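Local structure of attachment invasion locus protein (Yersinia pestis, 3QRC) at residues 5-10 against 30-35; 71-76 against 135-140; 94-99 against 112-117. The protein promotes the invasion of pathogenic bacteria into eukaryotic cells by an unknown mechanism, working as a small beta-barrel of the outer membrane. One frame throughout, in Å; residues are numbered along the deposited sequence.

In the fold
All three contacts belong to one eight-stranded antiparallel barrel, but each draws on it differently. Contacts 1 and 3 each join the two strands of a hairpin, lie on opposite sides of the chain's centre with their own centres about 21 Å apart, and are partly buried. Contact 2 is fully buried, its centre about 5 Å from that of the chain, and spans the interior between strands that are not neighbours. Backbone ladders make the hairpin contacts, whereas contact 2 rests on a single carboxylate. Contact 1 turns aliphatic and aromatic groups outward, while contact 3 turns out polar groups that hold sulfated sugar. K33 to S135 ties contact 1 to contact 2; S139 to L116 ties contact 2 to contact 3.

Contact 1: 5-10 against 30-35; sequences SSISIG and FNLKYR
The carbonyl oxygen of K33 is gripped from two directions: the backbone N of S8 donates to it at 3.0 Å, and water 1 donates a second hydrogen bond to K33 O at 3.1 Å. The same water lies 3.0 Å from S8 OG. With chi1 at 61°, that hydroxyl sits between its own backbone N and carbonyl carbon, and its short side chain brings it to the water while OG packs beside K33 CB. A CA-H...O contact from I7 CA, at 3.5 Å, also reaches K33 O. S8 and K33 are one rung of an antiparallel ladder in which S6 pairs with R35 and G10 with N31; S6 N to R35 O measures 2.9 Å. This is the first hairpin of an eight-stranded outer-membrane beta-barrel, and residues alternate in character as the strands require. S6, S8, N31, K33 and R35 turn into the barrel, where polar groups can pair: K33 NZ reaches N31 OD1 at 2.7 Å and also meets D133 in a salt bridge, while R35 extends its guanidinium to S87 and Q123. I7, I9, L32 and Y34 turn outward, as suits a wall facing lipid. There I7 crosses L32 obliquely, CD1 to CD1 at 3.6 Å, and the same I7 methyl comes to the edge of the Y34 ring. A chi1 of 170° sets that ring beside the carbonyl carbon of Y34, from where its OH reaches the OG of S5, 3.1 Å away, in a hydrogen bond in which either hydroxyl may donate.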
loop_
_atom_site.group_PDB
_atom_site.type_symbol
_atom_site.label_atom_id
_atom_site.label_comp_id
_atom_site.label_asym_id
_atom_site.label_seq_id
_atom_site.Cartn_x
_atom_site.Cartn_y
_atom_site.Cartn_z
ATOM N N SER A 5 13.889 11.282 -10.826
ATOM C CA SER A 5 12.636 10.958 -10.154
ATOM C C SER A 5 11.966 9.800 -10.877
ATOM O O SER A 5 12.084 9.668 -12.096
ATOM C CB SER A 5 11.693 12.163 -10.172
ATOM O OG SER A 5 12.295 13.315 -9.615
ATOM N N SER A 6 11.252 8.975 -10.120
ATOM C CA SER A 6 10.427 7.914 -10.676
ATOM C C SER A 6 9.050 8.010 -10.052
ATOM O O SER A 6 8.927 8.135 -8.844
ATOM C CB SER A 6 11.008 6.538 -10.348
ATOM O OG SER A 6 12.264 6.362 -10.969
ATOM N N ILE A 7 8.021 7.946 -10.882
ATOM C CA ILE A 7 6.649 7.968 -10.386
ATOM C C ILE A 7 5.926 6.738 -10.910
ATOM O O ILE A 7 6.000 6.421 -12.110
ATOM C CB ILE A 7 5.912 9.262 -10.832
ATOM C CG1 ILE A 7 4.527 9.350 -10.178
ATOM C CG2 ILE A 7 5.827 9.344 -12.351
ATOM C CD1 ILE A 7 4.592 9.429 -8.673
ATOM N N SER A 8 5.220 6.044 -10.021
ATOM C CA SER A 8 4.539 4.825 -10.431
ATOM C C SER A 8 3.177 4.708 -9.782
ATOM O O SER A 8 2.985 5.142 -8.643
ATOM C CB SER A 8 5.380 3.584 -10.102
ATOM O OG SER A 8 5.608 3.464 -8.711
ATOM N N ILE A 9 2.239 4.128 -10.523
ATOM C CA ILE A 9 0.923 3.820 -9.957
ATOM C C ILE A 9 0.638 2.346 -10.194
ATOM O O ILE A 9 1.085 1.757 -11.190
ATOM C CB ILE A 9 -0.182 4.708 -10.544
ATOM C CG1 ILE A 9 -1.453 4.603 -9.694
ATOM C CG2 ILE A 9 -0.453 4.343 -12.000
ATOM C CD1 ILE A 9 -2.419 5.753 -9.905
ATOM N N GLY A 10 -0.080 1.737 -9.264
ATOM C CA GLY A 10 -0.145 0.295 -9.237
ATOM C C GLY A 10 -1.367 -0.229 -8.537
ATOM O O GLY A 10 -2.049 0.511 -7.841
ATOM N N PHE A 30 -5.149 0.785 -4.720
ATOM C CA PHE A 30 -4.027 1.265 -5.501
ATOM C C PHE A 30 -2.849 1.662 -4.617
ATOM O O PHE A 30 -2.959 1.770 -3.379
ATOM C CB PHE A 30 -4.480 2.468 -6.349
ATOM C CG PHE A 30 -4.564 3.743 -5.565
ATOM C CD1 PHE A 30 -3.533 4.664 -5.606
ATOM C CD2 PHE A 30 -5.661 3.997 -4.750
ATOM C CE1 PHE A 30 -3.598 5.827 -4.862
ATOM C CE2 PHE A 30 -5.730 5.155 -4.006
ATOM C CZ PHE A 30 -4.700 6.070 -4.059
ATOM N N ASN A 31 -1.717 1.884 -5.273
ATOM C CA ASN A 31 -0.501 2.331 -4.619
ATOM C C ASN A 31 0.176 3.341 -5.534
ATOM O O ASN A 31 0.275 3.116 -6.736
ATOM C CB ASN A 31 0.401 1.113 -4.368
ATOM C CG ASN A 31 1.810 1.476 -3.912
ATOM O OD1 ASN A 31 2.786 0.918 -4.416
ATOM N ND2 ASN A 31 1.921 2.375 -2.934
ATOM N N LEU A 32 0.590 4.468 -4.967
ATOM C CA LEU A 32 1.365 5.469 -5.691
ATOM C C LEU A 32 2.727 5.561 -5.025
ATOM O O LEU A 32 2.822 5.707 -3.797
ATOM C CB LEU A 32 0.677 6.829 -5.606
ATOM C CG LEU A 32 1.420 8.052 -6.144
ATOM C CD1 LEU A 32 1.388 8.044 -7.658
ATOM C CD2 LEU A 32 0.775 9.330 -5.619
ATOM N N LYS A 33 3.787 5.468 -5.822
ATOM C CA LYS A 33 5.123 5.627 -5.265
ATOM C C LYS A 33 5.900 6.696 -6.001
ATOM O O LYS A 33 5.844 6.785 -7.229
ATOM C CB LYS A 33 5.918 4.312 -5.275
ATOM C CG LYS A 33 5.382 3.250 -4.297
ATOM C CD LYS A 33 6.533 2.400 -3.725
ATOM C CE LYS A 33 6.009 1.264 -2.851
ATOM N NZ LYS A 33 5.276 0.248 -3.675
ATOM N N TYR A 34 6.622 7.501 -5.228
ATOM C CA TYR A 34 7.493 8.533 -5.787
ATOM C C TYR A 34 8.907 8.310 -5.242
ATOM O O TYR A 34 9.087 8.135 -4.043
ATOM C CB TYR A 34 7.014 9.933 -5.409
ATOM C CG TYR A 34 8.054 10.961 -5.781
ATOM C CD1 TYR A 34 8.221 11.346 -7.096
ATOM C CD2 TYR A 34 8.918 11.488 -4.826
ATOM C CE1 TYR A 34 9.199 12.264 -7.452
ATOM C CE2 TYR A 34 9.900 12.410 -5.175
ATOM C CZ TYR A 34 10.037 12.788 -6.487
ATOM O OH TYR A 34 11.011 13.699 -6.847
ATOM N N ARG A 35 9.896 8.316 -6.130
ATOM C CA ARG A 35 11.276 8.044 -5.754
ATOM C C ARG A 35 12.163 9.141 -6.290
ATOM O O ARG A 35 11.973 9.612 -7.417
ATOM C CB ARG A 35 11.714 6.705 -6.338
ATOM C CG ARG A 35 13.228 6.449 -6.334
ATOM C CD ARG A 35 13.540 5.054 -6.870
ATOM N NE ARG A 35 14.974 4.758 -6.853
ATOM C CZ ARG A 35 15.545 3.784 -7.550
ATOM N NH1 ARG A 35 14.809 2.995 -8.329
ATOM N NH2 ARG A 35 16.856 3.590 -7.461
HETATM O O HOH W 1 8.150 5.012 -8.386
#

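Contact 2: 71-76 against 135-140; sequences YYSVTA and SYEYSK. With GU4 (2,3,4,6-tetra-O-sulfonato-alpha-D-glucopyranose), chain C; C8E ((hydroxyethyloxy)tri(ethyloxy)octane), chain F.
Inside the lumen of the eight-stranded barrel, strands 65-81 and 130-141 face each other across the interior without being neighbours in the sheet, and a buried carboxylate bridges them. The axes of the short segments come within 9.7 Å and lie at 111°, too far for backbone pairing, so side chains must span the gap. E137 does most of this: its chain is extended, with CG anti to the backbone N (chi1 -180°), and it carries the carboxylate across the interior to strand 65-81. Y71 OH donates at 2.6 Å to E137 OE2, which accepts with its anti lone pair, turned away from OE1. The ring meets this oxygen with its edge, its plane 59° from that of the carboxylate. From the same strand the small S73 brings a hydroxyl, on a short side chain, close to both carboxylate oxygens; its proton cannot be assigned to either, and the crowding there makes the detail doubtful. S139 packs its CB against Y71 OH, at 3.5 Å, and sends its own hydroxyl to L116 O. Burial would tend to raise the pKa of the glutamate, while the hydroxyl and water donors would tend to stabilise the anion. Y72, turned to the outside, gives its OH to a sulfate of the bound sugar. Back in the lumen, water 2 donates to E137 OE1 at 2.9 Å and lies 2.9 Å from T75 OG1.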
loop_
_atom_site.group_PDB
_atom_site.type_symbol
_atom_site.label_atom_id
_atom_site.label_comp_id
_atom_site.label_asym_id
_atom_site.label_seq_id
_atom_site.Cartn_x
_atom_site.Cartn_y
_atom_site.Cartn_z
ATOM N N TYR A 71 -8.218 0.381 4.325
ATOM C CA TYR A 71 -6.884 0.478 4.904
ATOM C C TYR A 71 -6.116 1.472 4.056
ATOM O O TYR A 71 -6.184 1.421 2.835
ATOM C CB TYR A 71 -6.197 -0.881 4.806
ATOM C CG TYR A 71 -4.729 -0.864 5.135
ATOM C CD1 TYR A 71 -4.284 -0.865 6.460
ATOM C CD2 TYR A 71 -3.772 -0.863 4.119
ATOM C CE1 TYR A 71 -2.919 -0.858 6.754
ATOM C CE2 TYR A 71 -2.420 -0.849 4.407
ATOM C CZ TYR A 71 -1.998 -0.861 5.718
ATOM O OH TYR A 71 -0.637 -0.864 5.975
ATOM N N TYR A 72 -5.385 2.381 4.678
ATOM C CA TYR A 72 -4.418 3.139 3.873
ATOM C C TYR A 72 -3.147 3.339 4.659
ATOM O O TYR A 72 -3.150 3.240 5.882
ATOM C CB TYR A 72 -4.993 4.470 3.388
ATOM C CG TYR A 72 -5.364 5.428 4.491
ATOM C CD1 TYR A 72 -6.648 5.420 5.033
ATOM C CD2 TYR A 72 -4.436 6.337 5.000
ATOM C CE1 TYR A 72 -6.993 6.296 6.052
ATOM C CE2 TYR A 72 -4.775 7.214 6.015
ATOM C CZ TYR A 72 -6.054 7.188 6.537
ATOM O OH TYR A 72 -6.406 8.060 7.552
ATOM N N SER A 73 -2.051 3.614 3.957
ATOM C CA SER A 73 -0.775 3.772 4.616
ATOM C C SER A 73 0.020 4.855 3.912
ATOM O O SER A 73 -0.158 5.104 2.708
ATOM C CB SER A 73 0.018 2.467 4.568
ATOM O OG SER A 73 0.333 2.141 3.227
ATOM N N VAL A 74 0.886 5.483 4.693
ATOM C CA VAL A 74 1.919 6.373 4.179
ATOM C C VAL A 74 3.255 5.908 4.746
ATOM O O VAL A 74 3.446 5.860 5.979
ATOM C CB VAL A 74 1.650 7.833 4.597
ATOM C CG1 VAL A 74 2.742 8.742 4.036
ATOM C CG2 VAL A 74 0.277 8.270 4.139
ATOM N N THR A 75 4.175 5.527 3.856
ATOM C CA THR A 75 5.456 4.971 4.287
ATOM C C THR A 75 6.601 5.563 3.467
ATOM O O THR A 75 6.382 6.107 2.384
ATOM C CB THR A 75 5.495 3.431 4.149
ATOM O OG1 THR A 75 5.265 3.069 2.780
ATOM C CG2 THR A 75 4.407 2.766 5.031
ATOM N N ALA A 76 7.810 5.482 3.999
ATOM C CA ALA A 76 8.963 6.013 3.280
ATOM C C ALA A 76 10.228 5.288 3.699
ATOM O O ALA A 76 10.259 4.619 4.736
ATOM C CB ALA A 76 9.094 7.523 3.513
ATOM N N SER A 135 5.933 -4.341 -4.268
ATOM C CA SER A 135 6.301 -4.291 -2.861
ATOM C C SER A 135 5.288 -5.007 -1.995
ATOM O O SER A 135 4.197 -5.351 -2.454
ATOM C CB SER A 135 6.493 -2.839 -2.375
ATOM O OG SER A 135 5.256 -2.144 -2.302
ATOM N N TYR A 136 5.681 -5.249 -0.751
ATOM C CA TYR A 136 4.790 -5.850 0.237
ATOM C C TYR A 136 4.823 -4.974 1.470
ATOM O O TYR A 136 5.833 -4.349 1.774
ATOM C CB TYR A 136 5.260 -7.266 0.594
ATOM C CG TYR A 136 4.475 -7.909 1.716
ATOM C CD1 TYR A 136 3.239 -8.506 1.481
ATOM C CD2 TYR A 136 4.971 -7.920 3.011
ATOM C CE1 TYR A 136 2.516 -9.101 2.523
ATOM C CE2 TYR A 136 4.266 -8.515 4.046
ATOM C CZ TYR A 136 3.046 -9.100 3.796
ATOM O OH TYR A 136 2.355 -9.679 4.830
ATOM N N GLU A 137 3.707 -4.928 2.177
ATOM C CA GLU A 137 3.593 -4.099 3.355
ATOM C C GLU A 137 2.792 -4.859 4.387
ATOM O O GLU A 137 1.935 -5.638 4.048
ATOM C CB GLU A 137 2.838 -2.828 2.960
ATOM C CG GLU A 137 2.645 -1.853 4.107
ATOM C CD GLU A 137 1.984 -0.599 3.647
ATOM O OE1 GLU A 137 2.392 0.129 2.879
ATOM O OE2 GLU A 137 0.970 -0.227 3.974
ATOM N N TYR A 138 3.079 -4.632 5.657
ATOM C CA TYR A 138 2.397 -5.337 6.731
ATOM C C TYR A 138 2.105 -4.337 7.808
ATOM O O TYR A 138 2.947 -3.500 8.125
ATOM C CB TYR A 138 3.302 -6.430 7.304
ATOM C CG TYR A 138 2.759 -7.099 8.553
ATOM C CD1 TYR A 138 1.872 -8.166 8.459
ATOM C CD2 TYR A 138 3.161 -6.684 9.826
ATOM C CE1 TYR A 138 1.380 -8.801 9.603
ATOM C CE2 TYR A 138 2.670 -7.313 10.984
ATOM C CZ TYR A 138 1.785 -8.372 10.853
ATOM O OH TYR A 138 1.293 -9.008 11.971
ATOM N N SER A 139 0.908 -4.420 8.367
ATOM C CA SER A 139 0.597 -3.621 9.529
ATOM C C SER A 139 -0.262 -4.447 10.477
ATOM O O SER A 139 -1.161 -5.158 10.041
ATOM C CB SER A 139 -0.124 -2.340 9.103
ATOM O OG SER A 139 -0.410 -1.529 10.216
ATOM N N LYS A 140 0.018 -4.357 11.773
ATOM C CA LYS A 140 -0.840 -4.988 12.786
ATOM C C LYS A 140 -1.590 -3.910 13.542
ATOM O O LYS A 140 -0.986 -3.035 14.150
ATOM C CB LYS A 140 -0.003 -5.846 13.754
ATOM C CG LYS A 140 -0.765 -6.597 14.896
ATOM C CD LYS A 140 0.259 -7.544 15.560
ATOM C CE LYS A 140 -0.117 -8.250 16.915
ATOM N NZ LYS A 140 -1.358 -7.749 17.574
HETATM C C1 GU4 C . -12.405 10.611 8.539
HETATM O O5 GU4 C . -12.267 11.632 8.900
HETATM C C5 GU4 C . -12.684 11.779 10.435
HETATM C C6 GU4 C . -12.732 13.269 10.883
HETATM O O6 GU4 C . -11.472 13.757 11.225
HETATM S S6 GU4 C . -11.027 15.358 11.262
HETATM O O22 GU4 C . -11.769 15.896 10.215
HETATM O O23 GU4 C . -9.463 15.577 11.026
HETATM O O21 GU4 C . -11.745 16.000 12.545
HETATM C C4 GU4 C . -11.890 10.824 11.464
HETATM O O4 GU4 C . -12.624 10.922 12.635
HETATM S S4 GU4 C . -12.024 11.460 14.027
HETATM O O25 GU4 C . -11.942 13.016 13.913
HETATM O O26 GU4 C . -10.610 10.837 14.153
HETATM O O24 GU4 C . -12.926 11.130 15.246
HETATM C C3 GU4 C . -11.752 9.810 11.101
HETATM O O3 GU4 C . -10.906 9.006 11.787
HETATM S S3 GU4 C . -11.299 7.512 12.222
HETATM O O28 GU4 C . -11.119 6.630 10.979
HETATM O O29 GU4 C . -10.256 7.009 13.167
HETATM O O27 GU4 C . -12.753 7.370 12.702
HETATM C C2 GU4 C . -11.384 9.699 9.445
HETATM O O2 GU4 C . -11.444 8.406 8.970
HETATM S S2 GU4 C . -10.314 7.868 7.936
HETATM O O11 GU4 C . -10.446 8.631 6.613
HETATM O O12 GU4 C . -10.614 6.395 7.607
HETATM O O10 GU4 C . -8.981 8.037 8.621
HETATM C C1 C8E F . -9.321 -3.129 5.059
HETATM C C2 C8E F . -8.722 -3.250 6.451
HETATM C C3 C8E F . -9.800 -3.276 7.528
HETATM C C4 C8E F . -9.160 -3.230 8.907
HETATM C C5 C8E F . -10.117 -2.827 10.031
HETATM C C6 C8E F . -9.334 -2.785 11.341
HETATM C C7 C8E F . -10.071 -2.179 12.529
HETATM C C8 C8E F . -9.025 -1.828 13.582
HETATM O O9 C8E F . -9.187 -2.520 14.803
HETATM C C10 C8E F . -10.436 -3.148 14.930
HETATM C C11 C8E F . -10.303 -4.396 15.796
HETATM O O12 C8E F . -11.574 -4.988 15.972
HETATM C C13 C8E F . -12.476 -4.650 14.935
HETATM C C14 C8E F . -12.974 -5.913 14.239
HETATM O O15 C8E F . -13.345 -5.593 12.911
HETATM C C16 C8E F . -13.167 -6.670 12.008
HETATM C C17 C8E F . -12.130 -6.310 10.940
HETATM O O18 C8E F . -11.363 -7.451 10.608
HETATM C C19 C8E F . -12.053 -8.382 9.801
HETATM C C20 C8E F . -11.209 -9.636 9.604
HETATM O O21 C8E F . -12.038 -10.783 9.635
HETATM O O HOH W 2 5.239 0.127 2.669
#

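Contact 3: 94-99 against 112-117; sequences AGHGKA and SKTSLA. With GU4 (2,3,4,6-tetra-O-sulfonato-alpha-D-glucopyranose), chain C; YYJ (1,3,4,6-tetra-O-sulfo-beta-D-fructofuranose), chain B.
H96, on the outer face of the barrel hairpin formed by strands 86-103 and 108-124, runs from a CB 4.1 Å from both K113 O and T114 OG1 out to a bound sulfate. Its CG stands anti to the backbone N (chi1 180°), which lays the ring beside the carbonyl carbon, where ND1 can reach the cross-strand partner T114. ND1 then meets T114 OG1 at 2.8 Å in a nearly straight hydrogen bond (170°), in the plane of the ring, with either atom a possible donor. Next round the ring, CE1 packs on S112 CB at 3.8 Å, and CD2 lies against sulfate oxygens of GU4. At the tip, NE2 donates to GU4 O28 at 2.9 Å. Gripped at both nitrogens, the ring is fixed in rotation, and the sulfates nearby would be expected to favour its protonated form. Beneath it the backbones form a ladder, with G95/S115 and G97/K113 as hydrogen-bonded pairs. Glycine suits G95, where A117 CB packs against the backbone N at 3.7 Å. GU4 and YYJ are joined as sucrose octasulfate, a heparin mimic, so the outer face here shows how sulfated sugar can dock. S112 supplies a hydroxyl, its OG donating to GU4 O29 at 2.8 Å, and Y72 and K70 of the adjacent strand bind the ligand too. K98 curls its chain past S112, CD against CB, and ends at the junction of the two sugars. There its three N-H groups must be shared among YYJ O1, O1S1 and O2S3, GU4 O28 and, weakly, GU4 O2; the shortest of these bonds is K98 NZ to YYJ O2S3, at 2.8 Å.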
loop_
_atom_site.group_PDB
_atom_site.type_symbol
_atom_site.label_atom_id
_atom_site.label_comp_id
_atom_site.label_asym_id
_atom_site.label_seq_id
_atom_site.Cartn_x
_atom_site.Cartn_y
_atom_site.Cartn_z
ATOM N N ALA A 94 3.072 4.588 8.657
ATOM C CA ALA A 94 1.856 4.389 9.439
ATOM C C ALA A 94 0.782 3.797 8.557
ATOM O O ALA A 94 0.643 4.190 7.389
ATOM C CB ALA A 94 1.374 5.707 10.013
ATOM N N GLY A 95 0.027 2.861 9.133
ATOM C CA GLY A 95 -1.139 2.297 8.481
ATOM C C GLY A 95 -2.347 2.633 9.334
ATOM O O GLY A 95 -2.241 2.716 10.557
ATOM N N HIS A 96 -3.482 2.834 8.682
ATOM C CA HIS A 96 -4.742 3.119 9.352
ATOM C C HIS A 96 -5.803 2.183 8.792
ATOM O O HIS A 96 -6.013 2.124 7.573
ATOM C CB HIS A 96 -5.164 4.564 9.104
ATOM C CG HIS A 96 -6.459 4.937 9.758
ATOM N ND1 HIS A 96 -6.541 5.293 11.090
ATOM C CD2 HIS A 96 -7.719 4.998 9.274
ATOM C CE1 HIS A 96 -7.794 5.581 11.387
ATOM N NE2 HIS A 96 -8.534 5.403 10.303
ATOM N N GLY A 97 -6.464 1.446 9.682
ATOM C CA GLY A 97 -7.539 0.548 9.279
ATOM C C GLY A 97 -8.862 1.005 9.886
ATOM O O GLY A 97 -8.904 1.529 11.011
ATOM N N LYS A 98 -9.932 0.814 9.124
ATOM C CA LYS A 98 -11.250 1.325 9.474
ATOM C C LYS A 98 -12.300 0.359 8.980
ATOM O O LYS A 98 -12.238 -0.128 7.841
ATOM C CB LYS A 98 -11.447 2.697 8.810
ATOM C CG LYS A 98 -12.853 3.304 8.917
ATOM C CD LYS A 98 -13.000 4.145 10.168
ATOM C CE LYS A 98 -14.146 5.157 10.058
ATOM N NZ LYS A 98 -13.716 6.395 9.349
ATOM N N ALA A 99 -13.275 0.061 9.833
ATOM C CA ALA A 99 -14.424 -0.718 9.425
ATOM C C ALA A 99 -15.642 0.099 9.816
ATOM O O ALA A 99 -15.782 0.476 10.983
ATOM C CB ALA A 99 -14.444 -2.057 10.135
ATOM N N SER A 112 -11.638 1.708 14.295
ATOM C CA SER A 112 -10.443 2.106 13.543
ATOM C C SER A 112 -9.211 2.020 14.410
ATOM O O SER A 112 -9.308 2.006 15.636
ATOM C CB SER A 112 -10.587 3.549 13.048
ATOM O OG SER A 112 -10.572 4.450 14.137
ATOM N N LYS A 113 -8.042 1.991 13.774
ATOM C CA LYS A 113 -6.801 1.913 14.513
ATOM C C LYS A 113 -5.698 2.403 13.602
ATOM O O LYS A 113 -5.710 2.123 12.402
ATOM C CB LYS A 113 -6.525 0.461 14.931
ATOM C CG LYS A 113 -5.154 0.227 15.566
ATOM C CD LYS A 113 -5.080 0.822 16.982
ATOM C CE LYS A 113 -3.704 0.566 17.597
ATOM N NZ LYS A 113 -3.652 1.073 19.004
ATOM N N THR A 114 -4.761 3.140 14.173
ATOM C CA THR A 114 -3.544 3.516 13.468
ATOM C C THR A 114 -2.359 2.838 14.130
ATOM O O THR A 114 -2.239 2.861 15.349
ATOM C CB THR A 114 -3.324 5.027 13.540
ATOM O OG1 THR A 114 -4.428 5.704 12.925
ATOM C CG2 THR A 114 -2.026 5.408 12.835
ATOM N N SER A 115 -1.470 2.239 13.339
ATOM C CA SER A 115 -0.299 1.594 13.915
ATOM C C SER A 115 0.847 1.735 12.936
ATOM O O SER A 115 0.674 2.360 11.899
ATOM C CB SER A 115 -0.605 0.128 14.233
ATOM O OG SER A 115 0.464 -0.477 14.941
ATOM N N LEU A 116 2.013 1.186 13.262
ATOM C CA LEU A 116 3.129 1.171 12.314
ATOM C C LEU A 116 2.830 0.304 11.089
ATOM O O LEU A 116 2.113 -0.697 11.176
ATOM C CB LEU A 116 4.400 0.648 12.982
ATOM C CG LEU A 116 5.007 1.566 14.045
ATOM C CD1 LEU A 116 6.206 0.899 14.683
ATOM C CD2 LEU A 116 5.396 2.906 13.424
ATOM N N ALA A 117 3.389 0.699 9.953
ATOM C CA ALA A 117 3.360 -0.130 8.753
ATOM C C ALA A 117 4.797 -0.333 8.297
ATOM O O ALA A 117 5.630 0.584 8.398
ATOM C CB ALA A 117 2.531 0.542 7.654
HETATM C C1 GU4 C . -12.405 10.611 8.539
HETATM O O5 GU4 C . -12.267 11.632 8.900
HETATM C C5 GU4 C . -12.684 11.779 10.435
HETATM C C6 GU4 C . -12.732 13.269 10.883
HETATM O O6 GU4 C . -11.472 13.757 11.225
HETATM S S6 GU4 C . -11.027 15.358 11.262
HETATM O O22 GU4 C . -11.769 15.896 10.215
HETATM O O23 GU4 C . -9.463 15.577 11.026
HETATM O O21 GU4 C . -11.745 16.000 12.545
HETATM C C4 GU4 C . -11.890 10.824 11.464
HETATM O O4 GU4 C . -12.624 10.922 12.635
HETATM S S4 GU4 C . -12.024 11.460 14.027
HETATM O O25 GU4 C . -11.942 13.016 13.913
HETATM O O26 GU4 C . -10.610 10.837 14.153
HETATM O O24 GU4 C . -12.926 11.130 15.246
HETATM C C3 GU4 C . -11.752 9.810 11.101
HETATM O O3 GU4 C . -10.906 9.006 11.787
HETATM S S3 GU4 C . -11.299 7.512 12.222
HETATM O O28 GU4 C . -11.119 6.630 10.979
HETATM O O29 GU4 C . -10.256 7.009 13.167
HETATM O O27 GU4 C . -12.753 7.370 12.702
HETATM C C2 GU4 C . -11.384 9.699 9.445
HETATM O O2 GU4 C . -11.444 8.406 8.970
HETATM S S2 GU4 C . -10.314 7.868 7.936
HETATM O O11 GU4 C . -10.446 8.631 6.613
HETATM O O12 GU4 C . -10.614 6.395 7.607
HETATM O O10 GU4 C . -8.981 8.037 8.621
HETATM C C1 YYJ B . -13.919 9.348 6.448
HETATM C C2 YYJ B . -14.395 10.291 7.395
HETATM C C3 YYJ B . -15.819 10.193 7.741
HETATM C C4 YYJ B . -16.363 11.286 6.874
HETATM C C5 YYJ B . -15.382 12.336 7.094
HETATM C C6 YYJ B . -15.482 13.182 8.395
HETATM O O1 YYJ B . -13.969 8.002 6.791
HETATM O O1S1 YYJ B . -14.553 5.545 6.581
HETATM O O1S3 YYJ B . -17.017 9.774 11.436
HETATM O O1S4 YYJ B . -18.552 9.300 6.042
HETATM O O1S6 YYJ B . -18.287 15.370 10.245
HETATM O O2 YYJ B . -13.717 10.089 8.652
HETATM O O2S1 YYJ B . -13.903 6.778 4.507
HETATM O O2S3 YYJ B . -15.461 8.318 10.257
HETATM O O2S4 YYJ B . -18.009 9.962 3.582
HETATM O O2S6 YYJ B . -15.783 14.953 11.045
HETATM O O3 YYJ B . -16.062 10.414 9.082
HETATM O O3S1 YYJ B . -16.242 7.073 5.608
HETATM O O3S3 YYJ B . -17.723 8.429 9.309
HETATM O O3S4 YYJ B . -18.902 11.720 5.421
HETATM O O3S6 YYJ B . -17.452 12.954 11.023
HETATM O O4 YYJ B . -16.500 10.884 5.549
HETATM O O5 YYJ B . -14.198 11.548 6.919
HETATM O O6 YYJ B . -16.559 14.082 8.678
HETATM S S1 YYJ B . -14.702 6.846 5.861
HETATM S S3 YYJ B . -16.619 9.259 10.020
HETATM S S4 YYJ B . -18.007 10.445 5.114
HETATM S S6 YYJ B . -17.069 14.329 10.271
#